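Local coordinates for 5' nucleotidase family protein (Staphylococcus aureus subsp. aureus, PDB 4Q7F) that belongs to the 5'-nucleotidase family, joining a calcineurin-like phosphoesterase domain that holds manganese and magnesium to a C-terminal domain, with a ligand bound between them, at residues Q165-P168 with H169-Q172; A403-R406 with S407-Y410; S419-A422 with D423-E426; K428-H431 with F432-D435; G483-D486 with M487-D490. One frame throughout, in Å; residues are numbered along the deposited sequence. Where two conformers were deposited one is given.

Interaction 1: residues Q165-P168 with H169-Q172; sequences QFIP and HWEQ. With 3D1 ((2R,3S,5R)-5-(6-amino-9H-purin-9-yl)-tetrahydro-2-(hydroxymethyl)furan-3-ol), chain D.
F166 lays its ring flat on that of H169, a face-to-face stack with centroids 3.7 Å apart and planes only 4° from parallel. W170 CZ2 lies at the edge of the F166 ring, near its plane and 3.6 Å from F166 CD2, the two rings oblique at 59°; the three residues form an aromatic cluster. F166 O accepts the N-H of H169 at 2.9 Å (N to O) and also lies over one face of the W170 indole. Against the opposite face comes C5' of 3D1, and W170 CZ2 stands 3.5 Å from 3D1 O5', which makes the indole a wall of the ligand pocket. Next, I167 O is gripped twice: E171 N approaches almost straight on to the carbonyl at 3.0 Å, whereas W170 N comes from above the carbonyl plane at 2.9 Å. I167 CG2, anti to its own N, runs beside E171 CB (3.8 Å). P168 O accepts a hydrogen bond from a water that also donates to E171 O, bridging the two carbonyls. This short 3-10 turn follows strand 155-163 of the calcineurin-like phosphoesterase region. I167 and P168 pack on F181 of strand 179-181, I167 and E171 on I176 of helix 173-176.

Interaction 2: residues A403-R406 with S407-Y410; sequences AIER and SAEY
The R406 guanidinium meets E409 at its edge: NH1 donates to E409 OE1 at 2.7 Å, with OE1 in the guanidinium plane. The carboxylate is turned 68° against that plane, and its OE1 is met from above the carboxylate; NH1 to OE1 is the contact of this salt bridge. R406 CG stands anti to the backbone N (chi1 167°) and the chain then bends at chi2, which swings the charged end round to the residue one turn on; E409 reaches back with an extended chain. Beyond the pair, R406 NH2 is hydrogen-bonded to G483 O. This is an i to i+3 salt bridge from R406 of helix 397-408, in the C-terminal domain, to E409. Alpha-helical bonds run alongside it, from S407 N to A403 O (3.2 Å) and from A408 N to I404 O (2.9 Å). E409 N makes a weak bond to E405 O and another, 3.1 Å long, to R406 O. The E405 carboxylate takes the backbone N-H groups of R453 and V454 and the ammonium of K401.

Interaction 3: residues S419-A422 with D423-E426; sequences SVSA and DFLE
V420 CG1, anti to the backbone N (chi1 -176°), and L425 CG, anti to its carbonyl carbon (chi1 -62°), are swung towards each other and meet at 3.9 Å. S421 OG is likewise anti to its N (chi1 169°), which carries the hydroxyl round to D423 N for a weak hydrogen bond of 3.2 Å, in the manner of an ST turn. Here strand 417-420, half of a two-stranded antiparallel hairpin with 411-414 in the C-terminal domain, runs into a short 3-10 turn. Its first backbone bond joins F424 N to S421 O at 3.0 Å, the donor lying well above the carbonyl plane. V420 CG1 also lies 4.2 Å from F424 CB, so the valine touches both F424 and L425. The F424 ring lies beyond, edge-to-face with Y410, while the D423 carboxylate turns to K450 in a salt bridge. A422 O closes the turn by accepting two N-H groups: L425 N from above the carbonyl plane at 3.0 Å and E426 N from nearly straight ahead at 2.9 Å.

Interaction 4: residues K428-H431 with F432-D435; sequences KPQH and FNYD. With 3D1 ((2R,3S,5R)-5-(6-amino-9H-purin-9-yl)-tetrahydro-2-(hydroxymethyl)furan-3-ol), chain D.
The F432 ring is sandwiched between the bound ligand and the backbone two residues before it: 3D1 C8 lies over one face, 3.6 Å from F432 CD1, and Q430 CA sits over the opposite face in a CH-pi contact, 4.2 Å from the ring centroid. The local frame is a 3-10 turn in the loop between strands 417-420 and 435-438 of the C-terminal domain, and it supplies one aromatic wall of the 3D1 pocket. F432 CG stands between its backbone N and carbonyl carbon (chi1 49°), which folds the ring back over Q430. The ligand contact falls towards the rim, whereas Q430 CA is close to the centre. Two backbone bonds hold the turn: N433 N to Q430 O at 3.0 Å and Y434 N to H431 O at 3.1 Å, each donor above its carbonyl plane. Q430 CB touches N433 ND2, with the two amide planes 57° apart. H431 ND1 is hydrogen-bonded to Y410 OH. F432 also touches F365, another residue of the pocket, in which N388 and H110 hydrogen-bond the ligand. One water lies 2.9 Å from both H431 O and Y434 O.

Interaction 5: residues G483-D486 with M487-D490; sequences GQYD and MYID
Y485 O and D486 O each accept from three residues on, weakly from Y488 N at 3.3 Å and more firmly from I489 N at 3.1 Å, so the chain coils through a short 3-10 turn. M487, present as selenomethionine, curls back on Y485: with chi1 75° and bends at chi2 and chi3, its SE comes 3.8 Å from Y485 CB. SE lies at the edge of the Y485 ring, 5.2 Å from the centroid, a Met-aromatic contact, and it also sits over the face of the Y488 ring. The turn belongs to the loop between helix 476-479 and strand 493-497 of the C-terminal domain. The Y485 and Y488 side chains extend alongside each other in the same direction, with Y488 CD2 3.8 Å from Y485 CB; both reach Y437 of strand 435-438. The Y485 hydroxyl is hydrogen-bonded to S407 OG and N433 O. D486 OD1 lies 3.6 Å from I489 CD1. A water donates to D486 O at 2.7 Å and to I489 O, bridging the two carbonyls beside the I489 N bond.

All five contacts are local, on continuous chain; they follow in series, and none nests in or crosses another. Interaction 1 comes first, in the phosphoesterase region, and closes the turn after strand 155-163. The other four lie in the C-terminal domain. Interaction 2 lies on the last part of helix 397-408 and leads towards the hairpin whose exit is turned by interaction 3; Y410 O and S421 N join the two. Interaction 4 closes the turn before strand 435-438 and is tied to interaction 3 through F424 O and Q430 N. Interaction 5, late in the chain, is joined to interactions 2 and 4 by hydrogen bonds and packing. Interactions 1 and 4, centres 17 Å apart, both touch 3D1.

Interaction 1: residues Q165-P168 with H169-Q172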
loop_
_atom_site.group_PDB
_atom_site.type_symbol
_atom_site.label_atom_id
_atom_site.label_comp_id
_atom_site.label_asym_id
_atom_site.label_seq_id
_atom_site.Cartn_x
_atom_site.Cartn_y
_atom_site.Cartn_z
ATOM N N GLN A 165 -8.781 9.486 3.606
ATOM C CA GLN A 165 -9.782 9.986 2.669
ATOM C C GLN A 165 -9.303 9.965 1.220
ATOM O O GLN A 165 -10.105 10.133 0.322
ATOM C CB GLN A 165 -10.139 11.442 3.012
ATOM C CG GLN A 165 -8.998 12.433 2.769
ATOM C CD GLN A 165 -9.287 13.815 3.319
ATOM O OE1 GLN A 165 -10.388 14.318 3.192
ATOM N NE2 GLN A 165 -8.283 14.443 3.918
ATOM N N PHE A 166 -8.032 9.656 0.995
ATOM C CA PHE A 166 -7.410 9.837 -0.330
ATOM C C PHE A 166 -7.688 8.735 -1.354
ATOM O O PHE A 166 -7.170 8.782 -2.447
ATOM C CB PHE A 166 -5.900 9.987 -0.121
ATOM C CG PHE A 166 -5.252 11.035 -0.978
ATOM C CD1 PHE A 166 -5.534 12.369 -0.758
ATOM C CD2 PHE A 166 -4.297 10.703 -1.922
ATOM C CE1 PHE A 166 -4.927 13.354 -1.506
ATOM C CE2 PHE A 166 -3.672 11.688 -2.667
ATOM C CZ PHE A 166 -3.998 13.014 -2.466
ATOM N N ILE A 167 -8.514 7.760 -0.992
ATOM C CA ILE A 167 -8.850 6.632 -1.867
ATOM C C ILE A 167 -9.220 6.982 -3.335
ATOM O O ILE A 167 -8.809 6.247 -4.242
ATOM C CB ILE A 167 -9.882 5.705 -1.188
ATOM C CG1 ILE A 167 -9.231 5.041 0.044
ATOM C CG2 ILE A 167 -10.369 4.647 -2.165
ATOM C CD1 ILE A 167 -10.156 4.276 1.002
ATOM N N PRO A 168 -9.995 8.082 -3.583
ATOM C CA PRO A 168 -10.299 8.467 -4.962
ATOM C C PRO A 168 -9.081 8.728 -5.836
ATOM O O PRO A 168 -9.177 8.615 -7.053
ATOM C CB PRO A 168 -11.133 9.755 -4.793
ATOM C CG PRO A 168 -11.833 9.538 -3.489
ATOM C CD PRO A 168 -10.779 8.885 -2.626
ATOM N N HIS A 169 -7.944 9.062 -5.227
ATOM C CA HIS A 169 -6.726 9.307 -5.994
ATOM C C HIS A 169 -6.003 8.028 -6.401
ATOM O O HIS A 169 -5.002 8.101 -7.119
ATOM C CB HIS A 169 -5.766 10.168 -5.185
ATOM C CG HIS A 169 -6.262 11.559 -4.944
ATOM N ND1 HIS A 169 -5.794 12.641 -5.650
ATOM C CD2 HIS A 169 -7.182 12.044 -4.076
ATOM C CE1 HIS A 169 -6.405 13.737 -5.234
ATOM N NE2 HIS A 169 -7.245 13.402 -4.273
ATOM N N TRP A 170 -6.517 6.864 -5.987
ATOM C CA TRP A 170 -5.846 5.601 -6.297
ATOM C C TRP A 170 -6.691 4.479 -6.912
ATOM O O TRP A 170 -6.234 3.749 -7.793
ATOM C CB TRP A 170 -5.249 4.981 -5.008
ATOM C CG TRP A 170 -4.396 5.907 -4.165
ATOM C CD1 TRP A 170 -3.389 6.742 -4.605
ATOM C CD2 TRP A 170 -4.446 6.050 -2.746
ATOM N NE1 TRP A 170 -2.836 7.412 -3.533
ATOM C CE2 TRP A 170 -3.467 6.998 -2.384
ATOM C CE3 TRP A 170 -5.236 5.469 -1.733
ATOM C CZ2 TRP A 170 -3.260 7.381 -1.061
ATOM C CZ3 TRP A 170 -5.026 5.855 -0.432
ATOM C CH2 TRP A 170 -4.061 6.805 -0.103
ATOM N N GLU A 171 -7.903 4.340 -6.423
ATOM C CA GLU A 171 -8.723 3.173 -6.733
ATOM C C GLU A 171 -9.467 3.209 -8.070
ATOM O O GLU A 171 -9.669 4.277 -8.646
ATOM C CB GLU A 171 -9.720 2.984 -5.555
ATOM C CG GLU A 171 -10.477 1.667 -5.563
ATOM C CD GLU A 171 -9.520 0.492 -5.644
ATOM O OE1 GLU A 171 -9.452 -0.128 -6.739
ATOM O OE2 GLU A 171 -8.780 0.268 -4.655
ATOM N N GLN A 172 -9.837 2.023 -8.557
ATOM C CA GLN A 172 -10.655 1.884 -9.747
ATOM C C GLN A 172 -11.933 2.669 -9.464
ATOM O O GLN A 172 -12.527 2.478 -8.395
ATOM C CB GLN A 172 -11.063 0.426 -9.944
ATOM C CG GLN A 172 -9.950 -0.569 -10.199
ATOM C CD GLN A 172 -9.435 -0.509 -11.611
ATOM O OE1 GLN A 172 -9.557 0.512 -12.286
ATOM N NE2 GLN A 172 -8.848 -1.605 -12.070
HETATM O "O5'" 3D1 D . -0.117 5.958 -0.875
HETATM C "C5'" 3D1 D . -0.165 5.103 -2.014
HETATM C "C4'" 3D1 D . -0.724 3.741 -1.638
HETATM O "O4'" 3D1 D . -0.987 3.062 -2.857
HETATM C "C1'" 3D1 D . -0.106 1.951 -3.047
HETATM N N9 3D1 D . 0.350 1.924 -4.464
HETATM C C4 3D1 D . -0.366 1.343 -5.416
HETATM N N3 3D1 D . -1.549 0.688 -5.425
HETATM C C2 3D1 D . -2.044 0.192 -6.574
HETATM N N1 3D1 D . -1.409 0.325 -7.770
HETATM C C6 3D1 D . -0.221 0.961 -7.896
HETATM N N6 3D1 D . 0.379 1.075 -9.113
HETATM C C5 3D1 D . 0.376 1.539 -6.673
HETATM N N7 3D1 D . 1.495 2.221 -6.353
HETATM C C8 3D1 D . 1.469 2.462 -5.018
HETATM C "C2'" 3D1 D . 0.978 2.068 -1.984
HETATM C "C3'" 3D1 D . 0.231 2.815 -0.894
HETATM O "O3'" 3D1 D . -0.517 1.858 -0.115
HETATM O O HOH W 1 -10.704 6.681 -8.169
#

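Interaction 2: residues A403-R406 with S407-Y410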
loop_
_atom_site.group_PDB
_atom_site.type_symbol
_atom_site.label_atom_id
_atom_site.label_comp_id
_atom_site.label_asym_id
_atom_site.label_seq_id
_atom_site.Cartn_x
_atom_site.Cartn_y
_atom_site.Cartn_z
ATOM N N ALA A 403 4.314 15.109 -16.914
ATOM C CA ALA A 403 4.371 13.786 -16.308
ATOM C C ALA A 403 5.839 13.347 -16.238
ATOM O O ALA A 403 6.273 12.882 -15.227
ATOM C CB ALA A 403 3.560 12.792 -17.114
ATOM N N ILE A 404 6.624 13.577 -17.292
ATOM C CA ILE A 404 8.033 13.145 -17.244
ATOM C C ILE A 404 8.780 14.000 -16.210
ATOM O O ILE A 404 9.682 13.510 -15.562
ATOM C CB ILE A 404 8.724 13.163 -18.627
ATOM C CG1 ILE A 404 7.994 12.233 -19.596
ATOM C CG2 ILE A 404 10.152 12.669 -18.514
ATOM C CD1 ILE A 404 8.441 12.335 -21.049
ATOM N N GLU A 405 8.398 15.269 -16.048
ATOM C CA GLU A 405 9.047 16.121 -15.048
ATOM C C GLU A 405 8.711 15.602 -13.622
ATOM O O GLU A 405 9.525 15.691 -12.704
ATOM C CB GLU A 405 8.601 17.570 -15.207
ATOM C CG GLU A 405 9.097 18.272 -16.474
ATOM C CD GLU A 405 10.572 18.641 -16.445
ATOM O OE1 GLU A 405 11.249 18.288 -15.474
ATOM O OE2 GLU A 405 11.093 19.300 -17.415
ATOM N N ARG A 406 7.523 15.044 -13.449
ATOM C CA ARG A 406 7.128 14.523 -12.122
ATOM C C ARG A 406 8.051 13.345 -11.788
ATOM O O ARG A 406 8.665 13.332 -10.725
ATOM C CB ARG A 406 5.673 14.141 -12.076
ATOM C CG ARG A 406 5.260 13.295 -10.850
ATOM C CD ARG A 406 5.644 13.892 -9.503
ATOM N NE ARG A 406 5.265 12.979 -8.410
ATOM C CZ ARG A 406 5.780 13.002 -7.185
ATOM N NH1 ARG A 406 6.715 13.902 -6.847
ATOM N NH2 ARG A 406 5.362 12.115 -6.287
ATOM N N SER A 407 8.182 12.397 -12.717
ATOM C CA SER A 407 9.084 11.271 -12.551
ATOM C C SER A 407 10.513 11.755 -12.301
ATOM O O SER A 407 11.165 11.211 -11.450
ATOM C CB SER A 407 9.066 10.353 -13.781
ATOM O OG SER A 407 7.752 9.891 -14.049
ATOM N N ALA A 408 11.003 12.754 -13.066
ATOM C CA ALA A 408 12.363 13.286 -12.911
ATOM C C ALA A 408 12.660 13.858 -11.511
ATOM O O ALA A 408 13.841 14.024 -11.139
ATOM C CB ALA A 408 12.684 14.338 -14.026
ATOM N N GLU A 409 11.614 14.163 -10.748
ATOM C CA GLU A 409 11.743 14.637 -9.358
ATOM C C GLU A 409 12.308 13.544 -8.448
ATOM O O GLU A 409 12.762 13.821 -7.344
ATOM C CB GLU A 409 10.393 15.073 -8.787
ATOM C CG GLU A 409 9.800 16.292 -9.461
ATOM C CD GLU A 409 8.423 16.626 -8.941
ATOM O OE1 GLU A 409 8.028 16.079 -7.861
ATOM O OE2 GLU A 409 7.721 17.410 -9.609
ATOM N N TYR A 410 12.239 12.302 -8.925
ATOM C CA TYR A 410 12.771 11.135 -8.225
ATOM C C TYR A 410 14.266 11.232 -7.992
ATOM O O TYR A 410 14.772 10.636 -7.078
ATOM C CB TYR A 410 12.512 9.881 -9.073
ATOM C CG TYR A 410 13.056 8.606 -8.508
ATOM C CD1 TYR A 410 12.457 8.009 -7.404
ATOM C CD2 TYR A 410 14.137 7.963 -9.089
ATOM C CE1 TYR A 410 12.924 6.823 -6.892
ATOM C CE2 TYR A 410 14.614 6.778 -8.570
ATOM C CZ TYR A 410 14.006 6.219 -7.471
ATOM O OH TYR A 410 14.482 5.037 -6.974
#

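Interaction 3: residues S419-A422 with D423-E426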
loop_
_atom_site.group_PDB
_atom_site.type_symbol
_atom_site.label_atom_id
_atom_site.label_comp_id
_atom_site.label_asym_id
_atom_site.label_seq_id
_atom_site.Cartn_x
_atom_site.Cartn_y
_atom_site.Cartn_z
ATOM N N SER A 419 21.588 10.512 -7.753
ATOM C CA SER A 419 21.092 9.590 -6.734
ATOM C C SER A 419 19.586 9.795 -6.560
ATOM O O SER A 419 18.977 10.521 -7.326
ATOM C CB SER A 419 21.829 9.844 -5.433
ATOM O OG SER A 419 21.713 11.211 -5.102
ATOM N N VAL A 420 18.988 9.153 -5.552
ATOM C CA VAL A 420 17.567 9.302 -5.306
ATOM C C VAL A 420 17.283 10.440 -4.318
ATOM O O VAL A 420 17.984 10.622 -3.325
ATOM C CB VAL A 420 16.951 7.993 -4.789
ATOM C CG1 VAL A 420 15.443 8.156 -4.631
ATOM C CG2 VAL A 420 17.265 6.854 -5.747
ATOM N N SER A 421 16.249 11.211 -4.615
ATOM C CA SER A 421 15.857 12.330 -3.792
ATOM C C SER A 421 15.322 11.897 -2.431
ATOM O O SER A 421 14.637 10.873 -2.313
ATOM C CB SER A 421 14.788 13.145 -4.524
ATOM O OG SER A 421 14.194 14.093 -3.671
ATOM N N ALA A 422 15.669 12.681 -1.407
ATOM C CA ALA A 422 15.192 12.472 -0.053
ATOM C C ALA A 422 13.671 12.391 -0.044
ATOM O O ALA A 422 13.087 11.572 0.666
ATOM C CB ALA A 422 15.652 13.614 0.843
ATOM N N ASP A 423 13.044 13.255 -0.838
ATOM C CA ASP A 423 11.577 13.307 -0.985
ATOM C C ASP A 423 10.939 11.950 -1.299
ATOM O O ASP A 423 9.798 11.718 -0.947
ATOM C CB ASP A 423 11.197 14.285 -2.115
ATOM C CG ASP A 423 11.500 15.724 -1.764
ATOM O OD1 ASP A 423 11.268 16.116 -0.607
ATOM O OD2 ASP A 423 11.957 16.477 -2.645
ATOM N N PHE A 424 11.686 11.078 -1.976
ATOM C CA PHE A 424 11.190 9.769 -2.396
ATOM C C PHE A 424 11.656 8.616 -1.526
ATOM O O PHE A 424 11.332 7.468 -1.817
ATOM C CB PHE A 424 11.598 9.520 -3.856
ATOM C CG PHE A 424 10.758 10.253 -4.849
ATOM C CD1 PHE A 424 10.858 11.630 -4.991
ATOM C CD2 PHE A 424 9.870 9.562 -5.657
ATOM C CE1 PHE A 424 10.089 12.304 -5.917
ATOM C CE2 PHE A 424 9.107 10.226 -6.601
ATOM C CZ PHE A 424 9.210 11.603 -6.727
ATOM N N LEU A 425 12.425 8.932 -0.482
ATOM C CA LEU A 425 12.945 7.944 0.465
ATOM C C LEU A 425 12.414 8.129 1.892
ATOM O O LEU A 425 12.239 7.156 2.600
ATOM C CB LEU A 425 14.472 8.021 0.511
ATOM C CG LEU A 425 15.222 7.717 -0.789
ATOM C CD1 LEU A 425 16.708 8.012 -0.620
ATOM C CD2 LEU A 425 14.992 6.268 -1.194
ATOM N N GLU A 426 12.182 9.378 2.305
ATOM C CA GLU A 426 11.722 9.684 3.665
ATOM C C GLU A 426 10.326 10.310 3.673
ATOM O O GLU A 426 9.968 11.032 2.750
ATOM C CB GLU A 426 12.688 10.652 4.365
ATOM C CG GLU A 426 14.136 10.178 4.474
ATOM C CD GLU A 426 14.325 8.911 5.294
ATOM O OE1 GLU A 426 13.528 8.646 6.230
ATOM O OE2 GLU A 426 15.304 8.187 5.020
#

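Interaction 4: residues K428-H431 with F432-D435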
loop_
_atom_site.group_PDB
_atom_site.type_symbol
_atom_site.label_atom_id
_atom_site.label_comp_id
_atom_site.label_asym_id
_atom_site.label_seq_id
_atom_site.Cartn_x
_atom_site.Cartn_y
_atom_site.Cartn_z
ATOM N N LYS A 428 9.416 7.300 4.270
ATOM C CA LYS A 428 9.566 5.955 3.707
ATOM C C LYS A 428 9.679 5.964 2.171
ATOM O O LYS A 428 9.248 6.915 1.510
ATOM C CB LYS A 428 8.455 5.028 4.179
ATOM C CG LYS A 428 8.608 4.617 5.637
ATOM C CD LYS A 428 7.822 3.352 5.929
ATOM C CE LYS A 428 8.499 2.094 5.395
ATOM N NZ LYS A 428 9.634 1.656 6.260
ATOM N N PRO A 429 10.271 4.897 1.604
ATOM C CA PRO A 429 10.512 4.847 0.161
ATOM C C PRO A 429 9.251 4.870 -0.720
ATOM O O PRO A 429 8.267 4.232 -0.406
ATOM C CB PRO A 429 11.278 3.526 -0.016
ATOM C CG PRO A 429 10.839 2.681 1.122
ATOM C CD PRO A 429 10.655 3.633 2.266
ATOM N N GLN A 430 9.324 5.618 -1.817
ATOM C CA GLN A 430 8.243 5.730 -2.793
ATOM C C GLN A 430 8.809 5.552 -4.206
ATOM O O GLN A 430 8.531 6.370 -5.103
ATOM C CB GLN A 430 7.585 7.106 -2.680
ATOM C CG GLN A 430 6.870 7.354 -1.368
ATOM C CD GLN A 430 6.322 8.771 -1.258
ATOM O OE1 GLN A 430 6.905 9.735 -1.777
ATOM N NE2 GLN A 430 5.205 8.907 -0.567
ATOM N N HIS A 431 9.600 4.494 -4.404
ATOM C CA HIS A 431 10.223 4.237 -5.707
ATOM C C HIS A 431 9.173 3.945 -6.769
ATOM O O HIS A 431 9.403 4.164 -7.963
ATOM C CB HIS A 431 11.209 3.066 -5.654
ATOM C CG HIS A 431 12.260 3.201 -4.601
ATOM N ND1 HIS A 431 13.364 4.013 -4.747
ATOM C CD2 HIS A 431 12.384 2.613 -3.386
ATOM C CE1 HIS A 431 14.115 3.929 -3.665
ATOM N NE2 HIS A 431 13.541 3.085 -2.825
ATOM N N PHE A 432 8.043 3.422 -6.320
ATOM C CA PHE A 432 6.936 3.115 -7.198
ATOM C C PHE A 432 6.284 4.370 -7.814
ATOM O O PHE A 432 5.377 4.254 -8.625
ATOM C CB PHE A 432 5.892 2.265 -6.471
ATOM C CG PHE A 432 5.490 2.793 -5.113
ATOM C CD1 PHE A 432 4.754 3.962 -4.986
ATOM C CD2 PHE A 432 5.802 2.073 -3.955
ATOM C CE1 PHE A 432 4.375 4.439 -3.741
ATOM C CE2 PHE A 432 5.410 2.538 -2.701
ATOM C CZ PHE A 432 4.689 3.723 -2.595
ATOM N N ASN A 433 6.752 5.552 -7.417
ATOM C CA ASN A 433 6.261 6.801 -7.972
ATOM C C ASN A 433 7.174 7.344 -9.056
ATOM O O ASN A 433 6.993 8.464 -9.474
ATOM C CB ASN A 433 5.995 7.854 -6.896
ATOM C CG ASN A 433 4.710 7.594 -6.139
ATOM O OD1 ASN A 433 3.863 6.806 -6.572
ATOM N ND2 ASN A 433 4.554 8.252 -5.005
ATOM N N TYR A 434 8.165 6.551 -9.468
ATOM C CA TYR A 434 9.032 6.896 -10.582
ATOM C C TYR A 434 8.638 6.069 -11.792
ATOM O O TYR A 434 8.595 4.848 -11.720
ATOM C CB TYR A 434 10.497 6.614 -10.261
ATOM C CG TYR A 434 11.415 6.827 -11.468
ATOM C CD1 TYR A 434 11.647 8.090 -11.973
ATOM C CD2 TYR A 434 12.063 5.755 -12.067
ATOM C CE1 TYR A 434 12.469 8.274 -13.062
ATOM C CE2 TYR A 434 12.906 5.927 -13.141
ATOM C CZ TYR A 434 13.104 7.185 -13.643
ATOM O OH TYR A 434 13.979 7.328 -14.698
ATOM N N ASP A 435 8.417 6.714 -12.925
ATOM C CA ASP A 435 8.014 5.969 -14.129
ATOM C C ASP A 435 9.067 6.025 -15.175
ATOM O O ASP A 435 9.786 7.048 -15.327
ATOM C CB ASP A 435 6.694 6.495 -14.717
ATOM C CG ASP A 435 5.468 6.102 -13.906
ATOM O OD1 ASP A 435 5.497 5.068 -13.216
ATOM O OD2 ASP A 435 4.426 6.806 -14.007
HETATM O "O5'" 3D1 D . -0.117 5.958 -0.875
HETATM C "C5'" 3D1 D . -0.165 5.103 -2.014
HETATM C "C4'" 3D1 D . -0.724 3.741 -1.638
HETATM O "O4'" 3D1 D . -0.987 3.062 -2.857
HETATM C "C1'" 3D1 D . -0.106 1.951 -3.047
HETATM N N9 3D1 D . 0.350 1.924 -4.464
HETATM C C4 3D1 D . -0.366 1.343 -5.416
HETATM N N3 3D1 D . -1.549 0.688 -5.425
HETATM C C2 3D1 D . -2.044 0.192 -6.574
HETATM N N1 3D1 D . -1.409 0.325 -7.770
HETATM C C6 3D1 D . -0.221 0.961 -7.896
HETATM N N6 3D1 D . 0.379 1.075 -9.113
HETATM C C5 3D1 D . 0.376 1.539 -6.673
HETATM N N7 3D1 D . 1.495 2.221 -6.353
HETATM C C8 3D1 D . 1.469 2.462 -5.018
HETATM C "C2'" 3D1 D . 0.978 2.068 -1.984
HETATM C "C3'" 3D1 D . 0.231 2.815 -0.894
HETATM O "O3'" 3D1 D . -0.517 1.858 -0.115
HETATM O O HOH W 2 10.101 2.774 -10.363
#

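Interaction 5: residues G483-D486 with M487-D490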
loop_
_atom_site.group_PDB
_atom_site.type_symbol
_atom_site.label_atom_id
_atom_site.label_comp_id
_atom_site.label_asym_id
_atom_site.label_seq_id
_atom_site.Cartn_x
_atom_site.Cartn_y
_atom_site.Cartn_z
ATOM N N GLY A 483 0.268 8.925 -6.882
ATOM C CA GLY A 483 1.683 9.280 -6.857
ATOM C C GLY A 483 1.927 10.717 -7.297
ATOM O O GLY A 483 3.031 11.052 -7.696
ATOM N N GLN A 484 0.901 11.569 -7.175
ATOM C CA GLN A 484 0.974 12.989 -7.555
ATOM C C GLN A 484 1.174 13.210 -9.062
ATOM O O GLN A 484 1.931 14.107 -9.474
ATOM C CB GLN A 484 2.065 13.764 -6.773
ATOM C CG GLN A 484 1.883 13.801 -5.279
ATOM C CD GLN A 484 3.015 14.562 -4.588
ATOM O OE1 GLN A 484 3.492 15.589 -5.086
ATOM N NE2 GLN A 484 3.438 14.065 -3.440
ATOM N N TYR A 485 0.504 12.382 -9.870
ATOM C CA TYR A 485 0.476 12.523 -11.327
ATOM C C TYR A 485 -0.919 13.093 -11.659
ATOM O O TYR A 485 -1.740 12.493 -12.370
ATOM C CB TYR A 485 0.735 11.193 -12.014
ATOM C CG TYR A 485 2.207 10.804 -11.954
ATOM C CD1 TYR A 485 2.731 10.117 -10.865
ATOM C CD2 TYR A 485 3.081 11.176 -12.970
ATOM C CE1 TYR A 485 4.079 9.770 -10.805
ATOM C CE2 TYR A 485 4.435 10.839 -12.916
ATOM C CZ TYR A 485 4.933 10.141 -11.863
ATOM O OH TYR A 485 6.288 9.823 -11.820
ATOM N N ASP A 486 -1.153 14.276 -11.117
ATOM C CA ASP A 486 -2.424 14.977 -11.257
ATOM C C ASP A 486 -2.774 15.427 -12.685
ATOM O O ASP A 486 -3.936 15.577 -13.001
ATOM C CB ASP A 486 -2.449 16.121 -10.247
ATOM C CG ASP A 486 -2.392 15.593 -8.807
ATOM O OD1 ASP A 486 -3.399 15.008 -8.349
ATOM O OD2 ASP A 486 -1.325 15.707 -8.153
HETATM N N MSE A 487 -1.779 15.560 -13.553
HETATM C CA MSE A 487 -2.024 15.967 -14.931
HETATM C C MSE A 487 -2.839 14.932 -15.688
HETATM O O MSE A 487 -3.427 15.258 -16.701
HETATM C CB MSE A 487 -0.703 16.311 -15.638
HETATM C CG MSE A 487 0.198 15.139 -16.070
HETATM SE SE MSE A 487 0.928 13.975 -14.632
HETATM C CE MSE A 487 1.991 15.336 -13.694
ATOM N N TYR A 488 -2.903 13.686 -15.220
ATOM C CA TYR A 488 -3.704 12.692 -15.940
ATOM C C TYR A 488 -5.188 12.715 -15.594
ATOM O O TYR A 488 -5.995 12.143 -16.324
ATOM C CB TYR A 488 -3.226 11.277 -15.685
ATOM C CG TYR A 488 -1.839 10.959 -16.141
ATOM C CD1 TYR A 488 -1.448 11.222 -17.456
ATOM C CD2 TYR A 488 -0.932 10.322 -15.300
ATOM C CE1 TYR A 488 -0.188 10.894 -17.900
ATOM C CE2 TYR A 488 0.337 9.988 -15.740
ATOM C CZ TYR A 488 0.695 10.281 -17.053
ATOM O OH TYR A 488 1.931 9.989 -17.536
ATOM N N ILE A 489 -5.551 13.361 -14.494
ATOM C CA ILE A 489 -6.946 13.351 -14.031
ATOM C C ILE A 489 -7.886 13.946 -15.063
ATOM O O ILE A 489 -7.643 15.042 -15.614
ATOM C CB ILE A 489 -7.095 14.052 -12.655
ATOM C CG1 ILE A 489 -6.340 13.249 -11.583
ATOM C CG2 ILE A 489 -8.564 14.185 -12.272
ATOM C CD1 ILE A 489 -6.216 13.944 -10.238
ATOM N N ASP A 490 -8.957 13.211 -15.346
ATOM C CA ASP A 490 -9.938 13.672 -16.338
ATOM C C ASP A 490 -9.391 13.820 -17.779
ATOM O O ASP A 490 -10.016 14.502 -18.572
ATOM C CB ASP A 490 -10.564 15.019 -15.907
ATOM C CG ASP A 490 -11.414 14.909 -14.641
ATOM O OD1 ASP A 490 -11.774 13.784 -14.228
ATOM O OD2 ASP A 490 -11.755 15.970 -14.077
HETATM O O HOH W 3 -5.959 16.671 -14.459
#